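Local atomic coordinates of diphthine synthase (Entamoeba histolytica, PDB entry 3I4T), a protein that probably methylates the modified histidine of elongation factor 2 with S-adenosylmethionine, a step in the making of diphthamide. Residues 145-150 against 273-278; 165-170 against 223-228; 216-221 against 228-233. All coordinates share one frame; numbering follows the deposited sequence.

Interaction 1: 145-150 against 273-278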
ATOM      1  N   LEU A 145      -4.347   2.704  -8.797  1.00 32.28           N
ATOM      2  CA  LEU A 145      -3.230   1.955  -8.217  1.00 32.41           C
ATOM      3  C   LEU A 145      -2.893   0.607  -8.872  1.00 32.66           C
ATOM      4  O   LEU A 145      -1.737   0.170  -8.830  1.00 32.85           O
ATOM      5  CB  LEU A 145      -3.482   1.741  -6.720  1.00 32.50           C
ATOM      6  CG  LEU A 145      -3.599   3.000  -5.844  1.00 32.94           C
ATOM      7  CD1 LEU A 145      -3.936   2.607  -4.414  1.00 31.56           C
ATOM      8  CD2 LEU A 145      -2.323   3.894  -5.906  1.00 31.00           C
ATOM      9  N   TYR A 146      -3.882  -0.059  -9.471  1.00 32.84           N
ATOM     10  CA  TYR A 146      -3.612  -1.311 -10.189  1.00 32.65           C
ATOM     11  C   TYR A 146      -2.784  -1.044 -11.421  1.00 31.62           C
ATOM     12  O   TYR A 146      -2.079  -1.922 -11.894  1.00 31.52           O
ATOM     13  CB  TYR A 146      -4.892  -2.032 -10.603  1.00 33.26           C
ATOM     14  CG  TYR A 146      -5.783  -2.441  -9.458  1.00 36.19           C
ATOM     15  CD1 TYR A 146      -5.306  -2.460  -8.136  1.00 37.86           C
ATOM     16  CD2 TYR A 146      -7.109  -2.829  -9.696  1.00 38.39           C
ATOM     17  CE1 TYR A 146      -6.140  -2.829  -7.086  1.00 40.59           C
ATOM     18  CE2 TYR A 146      -7.950  -3.209  -8.654  1.00 39.95           C
ATOM     19  CZ  TYR A 146      -7.457  -3.207  -7.355  1.00 42.01           C
ATOM     20  OH  TYR A 146      -8.288  -3.582  -6.321  1.00 45.40           O
ATOM     21  N   ARG A 147      -2.875   0.175 -11.945  1.00 30.80           N
ATOM     22  CA  ARG A 147      -2.106   0.536 -13.130  1.00 29.93           C
ATOM     23  C   ARG A 147      -0.652   0.947 -12.858  1.00 28.97           C
ATOM     24  O   ARG A 147       0.072   1.244 -13.783  1.00 28.90           O
ATOM     25  CB  ARG A 147      -2.847   1.594 -13.948  1.00 30.08           C
ATOM     26  CG  ARG A 147      -4.217   1.126 -14.475  1.00 30.06           C
ATOM     27  CD  ARG A 147      -4.728   2.050 -15.566  1.00 30.24           C
ATOM     28  NE  ARG A 147      -3.685   2.243 -16.575  1.00 31.56           N
ATOM     29  CZ  ARG A 147      -3.639   3.242 -17.453  1.00 31.52           C
ATOM     30  NH1 ARG A 147      -4.584   4.180 -17.484  1.00 31.29           N
ATOM     31  NH2 ARG A 147      -2.632   3.295 -18.309  1.00 32.62           N
ATOM     32  N   PHE A 148      -0.226   0.963 -11.597  1.00 28.67           N
ATOM     33  CA  PHE A 148       1.180   1.253 -11.269  1.00 28.26           C
ATOM     34  C   PHE A 148       2.111   0.080 -11.568  1.00 28.21           C
ATOM     35  O   PHE A 148       1.868  -1.053 -11.123  1.00 28.30           O
ATOM     36  CB  PHE A 148       1.339   1.752  -9.819  1.00 27.81           C
ATOM     37  CG  PHE A 148       1.085   3.228  -9.680  1.00 27.98           C
ATOM     38  CD1 PHE A 148      -0.217   3.725  -9.627  1.00 28.38           C
ATOM     39  CD2 PHE A 148       2.135   4.124  -9.668  1.00 27.56           C
ATOM     40  CE1 PHE A 148      -0.461   5.089  -9.541  1.00 28.62           C
ATOM     41  CE2 PHE A 148       1.902   5.490  -9.591  1.00 28.43           C
ATOM     42  CZ  PHE A 148       0.597   5.973  -9.528  1.00 28.69           C
ATOM     43  N   GLY A 149       3.156   0.366 -12.342  1.00 28.04           N
ATOM     44  CA  GLY A 149       4.208  -0.598 -12.670  1.00 28.38           C
ATOM     45  C   GLY A 149       5.188  -0.614 -11.517  1.00 29.24           C
ATOM     46  O   GLY A 149       4.795  -0.311 -10.378  1.00 28.87           O
ATOM     47  N   GLN A 150       6.463  -0.936 -11.788  1.00 29.64           N
ATOM     48  CA  GLN A 150       7.444  -0.985 -10.702  1.00 29.83           C
ATOM     49  C   GLN A 150       7.855   0.399 -10.183  1.00 30.45           C
ATOM     50  O   GLN A 150       7.898   1.384 -10.935  1.00 30.28           O
ATOM     51  CB  GLN A 150       8.637  -1.880 -11.032  1.00 29.70           C
ATOM     52  CG  GLN A 150       9.777  -1.284 -11.840  1.00 30.01           C
ATOM     53  CD  GLN A 150      10.820  -2.347 -12.219  1.00 29.82           C
ATOM     54  OE1 GLN A 150      11.443  -2.972 -11.346  1.00 29.97           O
ATOM     55  NE2 GLN A 150      11.006  -2.557 -13.519  1.00 27.83           N
ATOM     56  N   ALA A 273       1.149   6.730 -17.040  1.00 31.42           N
ATOM     57  CA  ALA A 273       1.296   6.051 -18.345  1.00 31.48           C
ATOM     58  C   ALA A 273       0.956   6.998 -19.515  1.00 31.67           C
ATOM     59  O   ALA A 273       0.247   7.978 -19.317  1.00 31.52           O
ATOM     60  CB  ALA A 273       0.401   4.814 -18.394  1.00 31.23           C
ATOM     61  N   PRO A 274       1.451   6.705 -20.738  1.00 32.08           N
ATOM     62  CA  PRO A 274       1.057   7.513 -21.896  1.00 32.65           C
ATOM     63  C   PRO A 274      -0.460   7.621 -22.134  1.00 33.30           C
ATOM     64  O   PRO A 274      -0.902   8.612 -22.703  1.00 33.41           O
ATOM     65  CB  PRO A 274       1.757   6.807 -23.060  1.00 32.54           C
ATOM     66  CG  PRO A 274       3.003   6.263 -22.440  1.00 32.00           C
ATOM     67  CD  PRO A 274       2.524   5.754 -21.097  1.00 32.16           C
ATOM     68  N   GLN A 275      -1.255   6.636 -21.710  1.00 33.62           N
ATOM     69  CA  GLN A 275      -2.705   6.851 -21.720  1.00 34.09           C
ATOM     70  C   GLN A 275      -3.350   6.801 -20.353  1.00 34.05           C
ATOM     71  O   GLN A 275      -3.184   5.855 -19.571  1.00 34.01           O
ATOM     72  CB  GLN A 275      -3.469   6.015 -22.769  1.00 34.47           C
ATOM     73  CG  GLN A 275      -3.613   4.556 -22.504  1.00 35.60           C
ATOM     74  CD  GLN A 275      -4.785   4.184 -21.585  1.00 36.80           C
ATOM     75  OE1 GLN A 275      -4.752   3.131 -20.946  1.00 36.31           O
ATOM     76  NE2 GLN A 275      -5.810   5.036 -21.518  1.00 35.27           N
ATOM     77  N   VAL A 276      -4.097   7.860 -20.084  1.00 33.87           N
ATOM     78  CA  VAL A 276      -4.735   8.045 -18.809  1.00 33.79           C
ATOM     79  C   VAL A 276      -6.212   7.916 -19.085  1.00 33.83           C
ATOM     80  O   VAL A 276      -6.713   8.498 -20.029  1.00 33.47           O
ATOM     81  CB  VAL A 276      -4.383   9.432 -18.239  1.00 33.87           C
ATOM     82  CG1 VAL A 276      -5.008   9.615 -16.876  1.00 34.16           C
ATOM     83  CG2 VAL A 276      -2.869   9.600 -18.184  1.00 31.43           C
ATOM     84  N   ASP A 277      -6.892   7.106 -18.286  1.00 34.57           N
ATOM     85  CA  ASP A 277      -8.328   6.939 -18.413  1.00 35.33           C
ATOM     86  C   ASP A 277      -9.035   8.271 -18.132  1.00 35.07           C
ATOM     87  O   ASP A 277      -8.569   9.066 -17.326  1.00 35.14           O
ATOM     88  CB  ASP A 277      -8.821   5.839 -17.461  1.00 35.69           C
ATOM     89  CG  ASP A 277      -8.256   4.444 -17.806  1.00 38.33           C
ATOM     90  OD1 ASP A 277      -8.309   4.028 -18.975  1.00 42.28           O
ATOM     91  OD2 ASP A 277      -7.765   3.744 -16.904  1.00 41.69           O
ATOM     92  N   ASP A 278     -10.156   8.505 -18.809  1.00 35.03           N
ATOM     93  CA  ASP A 278     -11.013   9.664 -18.547  1.00 34.94           C
ATOM     94  C   ASP A 278     -11.346   9.825 -17.067  1.00 35.03           C
ATOM     95  O   ASP A 278     -11.237  10.931 -16.543  1.00 35.16           O
ATOM     96  CB  ASP A 278     -12.316   9.590 -19.347  1.00 34.78           C
ATOM     97  CG  ASP A 278     -12.131   9.851 -20.826  1.00 35.59           C
ATOM     98  OD1 ASP A 278     -10.990  10.126 -21.289  1.00 36.18           O
ATOM     99  OD2 ASP A 278     -13.165   9.770 -21.538  1.00 36.98           O
TER
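R147 reaches from the loop before strand 152-154 and forks onto the backbone carbonyl of Q275. That carbonyl lies in the loop between strand 267-271 and helix 278-284, so the contact ties two surface loops at the mixed sheet of the tetrapyrrole methylase fold. The grip is end-on: NH1 and NH2 of R147 both donate to one oxygen. R147 NH2 is 2.9 Å from Q275 O and lies nearly on the line of the C=O bond. R147 NH1 is 3.0 Å from Q275 O and comes in more from the side, at a C=O...N angle of 143°. The oxygen sits in the guanidinium plane. A bend at chi3 turns the end of the arginine chain toward it.

The Q275 side chain curls back over one guanidinium face. Its amide is almost parallel to the guanidinium, with 9° between the planes. Q275 OE1 is 3.4 Å from R147 NH2, but the angle is poor and no bond forms. That oxygen is bonded by N177 instead, and R147 NH2 also reaches the backbone oxygen of N177.

D277 comes in obliquely, its carboxylate turned 55° from the guanidinium. The two form a salt bridge, though its hydrogen bond is weak, and R147 NH1 has a second acid partner in E280. E280 also takes the backbone N of D277, the residue just before helix 278-284. D277 OD2 lies 3.3 Å from R147 NH1.

Interaction 2: 165-170 against 223-228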
ATOM      1  N   SER A 165      19.798   4.424 -13.060  1.00 37.11           N
ATOM      2  CA  SER A 165      19.203   3.088 -13.190  1.00 37.02           C
ATOM      3  C   SER A 165      17.688   3.080 -13.288  1.00 36.71           C
ATOM      4  O   SER A 165      17.114   2.201 -13.916  1.00 37.32           O
ATOM      5  CB  SER A 165      19.594   2.232 -11.993  1.00 36.96           C
ATOM      6  OG  SER A 165      20.724   1.451 -12.318  1.00 39.21           O
ATOM      7  N   TYR A 166      17.040   4.038 -12.639  1.00 36.08           N
ATOM      8  CA  TYR A 166      15.595   4.147 -12.674  1.00 35.63           C
ATOM      9  C   TYR A 166      15.074   4.388 -14.095  1.00 35.91           C
ATOM     10  O   TYR A 166      13.931   4.034 -14.400  1.00 36.36           O
ATOM     11  CB  TYR A 166      15.144   5.304 -11.782  1.00 35.42           C
ATOM     12  CG  TYR A 166      15.816   6.629 -12.091  1.00 33.73           C
ATOM     13  CD1 TYR A 166      15.360   7.446 -13.122  1.00 32.85           C
ATOM     14  CD2 TYR A 166      16.900   7.068 -11.340  1.00 32.43           C
ATOM     15  CE1 TYR A 166      15.975   8.661 -13.398  1.00 31.94           C
ATOM     16  CE2 TYR A 166      17.513   8.276 -11.601  1.00 31.44           C
ATOM     17  CZ  TYR A 166      17.045   9.070 -12.628  1.00 31.79           C
ATOM     18  OH  TYR A 166      17.663  10.273 -12.885  1.00 32.61           O
ATOM     19  N   TYR A 167      15.914   4.980 -14.946  1.00 35.48           N
ATOM     20  CA  TYR A 167      15.494   5.486 -16.250  1.00 35.53           C
ATOM     21  C   TYR A 167      14.945   4.383 -17.158  1.00 35.38           C
ATOM     22  O   TYR A 167      13.809   4.513 -17.627  1.00 35.61           O
ATOM     23  CB  TYR A 167      16.612   6.311 -16.922  1.00 35.67           C
ATOM     24  CG  TYR A 167      16.281   6.898 -18.288  1.00 36.72           C
ATOM     25  CD1 TYR A 167      15.512   8.061 -18.413  1.00 38.69           C
ATOM     26  CD2 TYR A 167      16.760   6.309 -19.451  1.00 37.48           C
ATOM     27  CE1 TYR A 167      15.218   8.607 -19.665  1.00 38.54           C
ATOM     28  CE2 TYR A 167      16.476   6.845 -20.698  1.00 39.97           C
ATOM     29  CZ  TYR A 167      15.703   7.996 -20.798  1.00 40.09           C
ATOM     30  OH  TYR A 167      15.432   8.526 -22.046  1.00 42.05           O
ATOM     31  N   PRO A 168      15.727   3.299 -17.393  1.00 35.13           N
ATOM     32  CA  PRO A 168      15.209   2.201 -18.210  1.00 34.90           C
ATOM     33  C   PRO A 168      13.951   1.571 -17.626  1.00 34.48           C
ATOM     34  O   PRO A 168      13.091   1.155 -18.387  1.00 34.92           O
ATOM     35  CB  PRO A 168      16.362   1.175 -18.216  1.00 34.73           C
ATOM     36  CG  PRO A 168      17.166   1.511 -17.018  1.00 35.27           C
ATOM     37  CD  PRO A 168      17.095   3.007 -16.922  1.00 35.00           C
ATOM     38  N   LYS A 169      13.844   1.504 -16.300  1.00 34.14           N
ATOM     39  CA  LYS A 169      12.627   0.987 -15.646  1.00 33.60           C
ATOM     40  C   LYS A 169      11.396   1.884 -15.863  1.00 33.18           C
ATOM     41  O   LYS A 169      10.275   1.378 -15.952  1.00 33.04           O
ATOM     42  CB  LYS A 169      12.848   0.777 -14.150  1.00 33.84           C
ATOM     43  CG  LYS A 169      13.950  -0.214 -13.793  1.00 34.07           C
ATOM     44  CD  LYS A 169      14.131  -0.310 -12.274  1.00 36.09           C
ATOM     45  CE  LYS A 169      15.344  -1.174 -11.940  1.00 38.97           C
ATOM     46  NZ  LYS A 169      15.605  -1.277 -10.482  1.00 40.07           N
ATOM     47  N   ILE A 170      11.593   3.201 -15.936  1.00 32.44           N
ATOM     48  CA  ILE A 170      10.490   4.110 -16.277  1.00 32.25           C
ATOM     49  C   ILE A 170      10.046   3.872 -17.729  1.00 32.62           C
ATOM     50  O   ILE A 170       8.848   3.892 -18.030  1.00 32.97           O
ATOM     51  CB  ILE A 170      10.846   5.617 -16.053  1.00 32.24           C
ATOM     52  CG1 ILE A 170      11.184   5.882 -14.580  1.00 31.62           C
ATOM     53  CG2 ILE A 170       9.691   6.519 -16.483  1.00 30.15           C
ATOM     54  CD1 ILE A 170      11.689   7.280 -14.301  1.00 31.28           C
ATOM     55  N   LYS A 223      17.993  14.125 -21.660  1.00 43.40           N
ATOM     56  CA  LYS A 223      18.840  14.839 -22.597  1.00 44.65           C
ATOM     57  C   LYS A 223      20.065  13.997 -22.967  1.00 44.94           C
ATOM     58  O   LYS A 223      20.438  13.929 -24.132  1.00 44.69           O
ATOM     59  CB  LYS A 223      19.257  16.193 -22.009  1.00 44.93           C
ATOM     60  CG  LYS A 223      20.029  17.082 -22.977  1.00 47.10           C
ATOM     61  CD  LYS A 223      20.737  18.233 -22.270  1.00 50.28           C
ATOM     62  CE  LYS A 223      21.983  18.636 -23.061  1.00 52.86           C
ATOM     63  NZ  LYS A 223      22.570  19.946 -22.609  1.00 55.41           N
ATOM     64  N   GLU A 224      20.663  13.344 -21.972  1.00 45.67           N
ATOM     65  CA  GLU A 224      21.878  12.544 -22.165  1.00 46.69           C
ATOM     66  C   GLU A 224      21.618  11.189 -22.800  1.00 46.59           C
ATOM     67  O   GLU A 224      22.483  10.661 -23.490  1.00 46.67           O
ATOM     68  CB  GLU A 224      22.636  12.355 -20.840  1.00 46.93           C
ATOM     69  CG  GLU A 224      23.417  13.608 -20.395  1.00 50.60           C
ATOM     70  CD  GLU A 224      23.940  13.546 -18.950  1.00 54.73           C
ATOM     71  OE1 GLU A 224      23.993  12.435 -18.360  1.00 56.08           O
ATOM     72  OE2 GLU A 224      24.302  14.624 -18.404  1.00 55.42           O
ATOM     73  N   GLN A 225      20.436  10.626 -22.566  1.00 46.54           N
ATOM     74  CA  GLN A 225      20.146   9.275 -23.028  1.00 46.96           C
ATOM     75  C   GLN A 225      19.153   9.238 -24.199  1.00 47.03           C
ATOM     76  O   GLN A 225      19.152   8.277 -24.968  1.00 47.12           O
ATOM     77  CB  GLN A 225      19.678   8.407 -21.860  1.00 47.31           C
ATOM     78  CG  GLN A 225      20.561   7.199 -21.608  1.00 48.53           C
ATOM     79  CD  GLN A 225      21.154   7.211 -20.213  1.00 50.66           C
ATOM     80  OE1 GLN A 225      22.095   7.957 -19.929  1.00 51.49           O
ATOM     81  NE2 GLN A 225      20.612   6.380 -19.329  1.00 51.63           N
ATOM     82  N   HIS A 226      18.339  10.294 -24.329  1.00 46.89           N
ATOM     83  CA  HIS A 226      17.394  10.519 -25.449  1.00 46.84           C
ATOM     84  C   HIS A 226      16.628   9.307 -25.984  1.00 46.10           C
ATOM     85  O   HIS A 226      16.543   9.099 -27.193  1.00 46.25           O
ATOM     86  CB  HIS A 226      18.057  11.296 -26.606  1.00 47.31           C
ATOM     87  CG  HIS A 226      19.345  10.698 -27.080  1.00 49.70           C
ATOM     88  ND1 HIS A 226      20.578  11.196 -26.707  1.00 51.95           N
ATOM     89  CD2 HIS A 226      19.594   9.635 -27.884  1.00 51.28           C
ATOM     90  CE1 HIS A 226      21.529  10.465 -27.265  1.00 52.46           C
ATOM     91  NE2 HIS A 226      20.960   9.513 -27.984  1.00 51.53           N
ATOM     92  N   LEU A 227      16.045   8.521 -25.087  1.00 45.45           N
ATOM     93  CA  LEU A 227      15.186   7.414 -25.512  1.00 44.22           C
ATOM     94  C   LEU A 227      13.722   7.839 -25.701  1.00 43.70           C
ATOM     95  O   LEU A 227      12.904   7.050 -26.167  1.00 43.47           O
ATOM     96  CB  LEU A 227      15.322   6.215 -24.572  1.00 43.91           C
ATOM     97  CG  LEU A 227      16.709   5.562 -24.539  1.00 43.04           C
ATOM     98  CD1 LEU A 227      16.666   4.231 -23.794  1.00 41.36           C
ATOM     99  CD2 LEU A 227      17.291   5.371 -25.945  1.00 41.84           C
ATOM    100  N   GLY A 228      13.415   9.095 -25.366  1.00 43.07           N
ATOM    101  CA  GLY A 228      12.079   9.657 -25.572  1.00 42.11           C
ATOM    102  C   GLY A 228      11.032   9.164 -24.589  1.00 41.53           C
ATOM    103  O   GLY A 228       9.859   9.049 -24.943  1.00 41.39           O
TER
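The CA atoms of Y167 and Q225 are 9.1 Å apart, the nearest CA pair of the two segments. Y167 lies in the first turn of helix 166-175. Q225 ends helix 211-225, and H226 leaves the helical path with a positive phi of 40°. The chain then turns through L227 and G228. The contact is thus a helix start packed against a helix C-terminus, on the surface of the mixed-sheet half of the tetrapyrrole methylase fold.

Y167 carries the contact on its side. Its ring extends toward the turn because CG stands opposite the backbone N (chi1 -180°). Q225 and L227 meet the ring around its CE2 corner. The nearest carbon of Q225 is CB, 3.7 Å from Y167 CE2. The Q225 chain runs past the tyrosine in the opposite direction, and its amide stands nearly perpendicular to the ring. The leucine chain crosses the tyrosine at a slant, with L227 CD1 4.1 Å from Y167 CE2.

The ring ends in a polar hold on the turn. Y167 OH is hydrogen-bonded to the carboxylate of E222, which lies one helical turn before H226. The other carboxylate oxygen of E222 takes the backbone N of G228. Hydroxyl and acid together therefore grip the chain as it leaves the helix. L227 N donates to Y167 OH at 3.1 Å, with an N-H...O angle of 148°.

Interaction 3: 216-221 against 228-233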
ATOM      1  N   GLU A 216      14.636  18.088 -12.294  1.00 37.74           N
ATOM      2  CA  GLU A 216      15.866  18.573 -12.902  1.00 39.05           C
ATOM      3  C   GLU A 216      16.712  17.401 -13.388  1.00 38.93           C
ATOM      4  O   GLU A 216      17.122  17.366 -14.546  1.00 39.25           O
ATOM      5  CB  GLU A 216      16.660  19.432 -11.906  1.00 39.77           C
ATOM      6  CG  GLU A 216      17.798  20.231 -12.518  1.00 42.42           C
ATOM      7  CD  GLU A 216      18.815  20.675 -11.470  1.00 48.06           C
ATOM      8  OE1 GLU A 216      19.327  19.801 -10.721  1.00 49.23           O
ATOM      9  OE2 GLU A 216      19.107  21.896 -11.393  1.00 49.85           O
ATOM     10  N   GLN A 217      16.950  16.440 -12.499  1.00 38.88           N
ATOM     11  CA  GLN A 217      17.786  15.282 -12.814  1.00 38.65           C
ATOM     12  C   GLN A 217      17.192  14.423 -13.940  1.00 38.95           C
ATOM     13  O   GLN A 217      17.918  13.987 -14.834  1.00 38.89           O
ATOM     14  CB  GLN A 217      18.015  14.428 -11.564  1.00 38.31           C
ATOM     15  CG  GLN A 217      19.243  13.546 -11.678  1.00 37.28           C
ATOM     16  CD  GLN A 217      19.321  12.487 -10.600  1.00 34.64           C
ATOM     17  OE1 GLN A 217      18.983  11.328 -10.838  1.00 34.18           O
ATOM     18  NE2 GLN A 217      19.785  12.872  -9.417  1.00 31.30           N
ATOM     19  N   LEU A 218      15.879  14.190 -13.887  1.00 38.95           N
ATOM     20  CA  LEU A 218      15.180  13.418 -14.918  1.00 39.53           C
ATOM     21  C   LEU A 218      15.311  14.057 -16.296  1.00 39.71           C
ATOM     22  O   LEU A 218      15.496  13.353 -17.300  1.00 40.14           O
ATOM     23  CB  LEU A 218      13.688  13.218 -14.584  1.00 39.24           C
ATOM     24  CG  LEU A 218      13.244  12.406 -13.358  1.00 39.05           C
ATOM     25  CD1 LEU A 218      11.735  12.375 -13.270  1.00 37.75           C
ATOM     26  CD2 LEU A 218      13.771  10.996 -13.352  1.00 38.85           C
ATOM     27  N   LEU A 219      15.218  15.382 -16.340  1.00 39.83           N
ATOM     28  CA  LEU A 219      15.338  16.117 -17.597  1.00 39.74           C
ATOM     29  C   LEU A 219      16.745  16.015 -18.162  1.00 40.04           C
ATOM     30  O   LEU A 219      16.930  15.909 -19.370  1.00 40.55           O
ATOM     31  CB  LEU A 219      14.910  17.575 -17.416  1.00 39.44           C
ATOM     32  CG  LEU A 219      13.387  17.726 -17.272  1.00 39.00           C
ATOM     33  CD1 LEU A 219      12.968  19.163 -16.977  1.00 37.48           C
ATOM     34  CD2 LEU A 219      12.677  17.213 -18.521  1.00 37.72           C
ATOM     35  N   GLU A 220      17.734  16.001 -17.277  1.00 40.44           N
ATOM     36  CA  GLU A 220      19.133  15.900 -17.676  1.00 40.87           C
ATOM     37  C   GLU A 220      19.496  14.499 -18.195  1.00 40.37           C
ATOM     38  O   GLU A 220      20.290  14.354 -19.129  1.00 40.37           O
ATOM     39  CB  GLU A 220      20.011  16.273 -16.491  1.00 41.24           C
ATOM     40  CG  GLU A 220      21.420  16.652 -16.852  1.00 44.39           C
ATOM     41  CD  GLU A 220      22.269  16.875 -15.621  1.00 49.20           C
ATOM     42  OE1 GLU A 220      21.929  17.762 -14.803  1.00 50.74           O
ATOM     43  OE2 GLU A 220      23.282  16.160 -15.468  1.00 52.87           O
ATOM     44  N   VAL A 221      18.912  13.480 -17.574  1.00 39.94           N
ATOM     45  CA  VAL A 221      19.083  12.098 -17.991  1.00 39.21           C
ATOM     46  C   VAL A 221      18.437  11.865 -19.363  1.00 39.82           C
ATOM     47  O   VAL A 221      19.011  11.195 -20.210  1.00 39.31           O
ATOM     48  CB  VAL A 221      18.530  11.138 -16.917  1.00 38.90           C
ATOM     49  CG1 VAL A 221      18.359   9.729 -17.449  1.00 37.54           C
ATOM     50  CG2 VAL A 221      19.432  11.148 -15.678  1.00 38.52           C
ATOM     51  N   GLY A 228      13.415   9.095 -25.366  1.00 43.07           N
ATOM     52  CA  GLY A 228      12.079   9.657 -25.572  1.00 42.11           C
ATOM     53  C   GLY A 228      11.032   9.164 -24.589  1.00 41.53           C
ATOM     54  O   GLY A 228       9.859   9.049 -24.943  1.00 41.39           O
ATOM     55  N   VAL A 229      11.457   8.907 -23.347  1.00 40.85           N
ATOM     56  CA  VAL A 229      10.598   8.336 -22.306  1.00 39.99           C
ATOM     57  C   VAL A 229       9.594   9.364 -21.767  1.00 39.79           C
ATOM     58  O   VAL A 229       8.412   9.070 -21.591  1.00 39.71           O
ATOM     59  CB  VAL A 229      11.448   7.765 -21.145  1.00 39.95           C
ATOM     60  CG1 VAL A 229      10.566   7.112 -20.091  1.00 39.29           C
ATOM     61  CG2 VAL A 229      12.462   6.769 -21.667  1.00 39.29           C
ATOM     62  N   TYR A 230      10.095  10.560 -21.494  1.00 39.37           N
ATOM     63  CA  TYR A 230       9.294  11.711 -21.099  1.00 39.39           C
ATOM     64  C   TYR A 230      10.010  12.945 -21.635  1.00 39.61           C
ATOM     65  O   TYR A 230      11.158  12.842 -22.108  1.00 39.38           O
ATOM     66  CB  TYR A 230       9.203  11.805 -19.579  1.00 38.96           C
ATOM     67  CG  TYR A 230      10.532  11.617 -18.885  1.00 39.46           C
ATOM     68  CD1 TYR A 230      11.479  12.645 -18.852  1.00 40.06           C
ATOM     69  CD2 TYR A 230      10.852  10.408 -18.268  1.00 39.08           C
ATOM     70  CE1 TYR A 230      12.703  12.475 -18.223  1.00 39.38           C
ATOM     71  CE2 TYR A 230      12.080  10.232 -17.637  1.00 39.79           C
ATOM     72  CZ  TYR A 230      13.001  11.268 -17.623  1.00 39.31           C
ATOM     73  OH  TYR A 230      14.213  11.095 -17.004  1.00 38.33           O
ATOM     74  N   ASP A 231       9.349  14.101 -21.567  1.00 39.56           N
ATOM     75  CA  ASP A 231      10.032  15.374 -21.816  1.00 40.08           C
ATOM     76  C   ASP A 231       9.472  16.558 -21.016  1.00 40.02           C
ATOM     77  O   ASP A 231       8.456  16.436 -20.353  1.00 40.36           O
ATOM     78  CB  ASP A 231      10.145  15.682 -23.332  1.00 39.98           C
ATOM     79  CG  ASP A 231       8.796  15.996 -24.005  1.00 41.32           C
ATOM     80  OD1 ASP A 231       7.710  15.951 -23.376  1.00 40.13           O
ATOM     81  OD2 ASP A 231       8.841  16.297 -25.220  1.00 43.56           O
ATOM     82  N   GLU A 232      10.171  17.685 -21.085  1.00 40.31           N
ATOM     83  CA  GLU A 232       9.745  18.999 -20.573  1.00 40.56           C
ATOM     84  C   GLU A 232       8.224  19.187 -20.430  1.00 40.04           C
ATOM     85  O   GLU A 232       7.737  19.717 -19.417  1.00 40.03           O
ATOM     86  CB  GLU A 232      10.299  20.063 -21.539  1.00 41.13           C
ATOM     87  CG  GLU A 232      10.591  21.410 -20.933  1.00 43.89           C
ATOM     88  CD  GLU A 232      11.301  22.353 -21.895  1.00 47.08           C
ATOM     89  OE1 GLU A 232      10.734  22.697 -22.958  1.00 48.97           O
ATOM     90  OE2 GLU A 232      12.438  22.763 -21.581  1.00 49.80           O
ATOM     91  N   ASP A 233       7.488  18.762 -21.455  1.00 39.29           N
ATOM     92  CA  ASP A 233       6.047  18.991 -21.548  1.00 38.92           C
ATOM     93  C   ASP A 233       5.193  17.827 -21.034  1.00 38.17           C
ATOM     94  O   ASP A 233       3.965  17.897 -21.092  1.00 37.92           O
ATOM     95  CB  ASP A 233       5.653  19.314 -22.997  1.00 39.24           C
ATOM     96  CG  ASP A 233       6.264  20.618 -23.499  1.00 40.94           C
ATOM     97  OD1 ASP A 233       5.901  21.692 -22.970  1.00 43.11           O
ATOM     98  OD2 ASP A 233       7.097  20.573 -24.433  1.00 42.60           O
TER
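The chain that leaves helix 211-225 for strand 235-240 doubles back along the helix, and Y230 of this connection bonds to L218. Y230 OH donates to the backbone oxygen of L218, with 2.6 Å between Y230 OH and L218 O. The hydroxyl does not come head-on. The C=O...O angle is 109°, and the donor stands tilted out of the carbonyl plane. Relative to the tyrosine, the carbonyl oxygen lies at the ring edge, in the ring plane. The ring reaches the helix from a chi1 of 46°, which sets CG between the backbone N and the carbonyl carbon.

The side chains of L218 and Y230 cross at about a right angle. L218 CB packs 3.7 Å from Y230 CZ, so the end of the tyrosine touches both the backbone and the side chain of one residue. This layer belongs to the helix-over-sheet packing of the tetrapyrrole methylase fold: L218 also touches L269 and I271 at strand 267-271, and both L218 and Y230 touch M254.

L219 lies nearer the surface. Its CB does not face the connection, but its end does, with L219 CD2 3.6 Å from E232 N. D231 points away from the helix; its OD1 takes a weak bond from D233 N at 3.4 Å, in the manner of an Asx turn. The backbone of E232 bonds to that of K255.

In the fold
Interactions 2 and 3 lie together, centres about 8 Å apart, and both use helix 211-225. Interaction 3 is partly buried, where the helix meets the sheet. Interactions 1 and 2 are surface contacts. Interaction 1 is about 19 Å from either of the others, centre to centre, and its two segments enclose both in sequence. It works through one arginine, bonded to a carbonyl and paired with an acid. The other two each rest on a tyrosine hydroxyl, which accepts from a backbone N in interaction 2 and donates to a backbone O in interaction 3. Y166 packs against L218 and V221, joining helix 166-175 to helix 211-225. Q150 touches K169, linking interaction 1 to interaction 2.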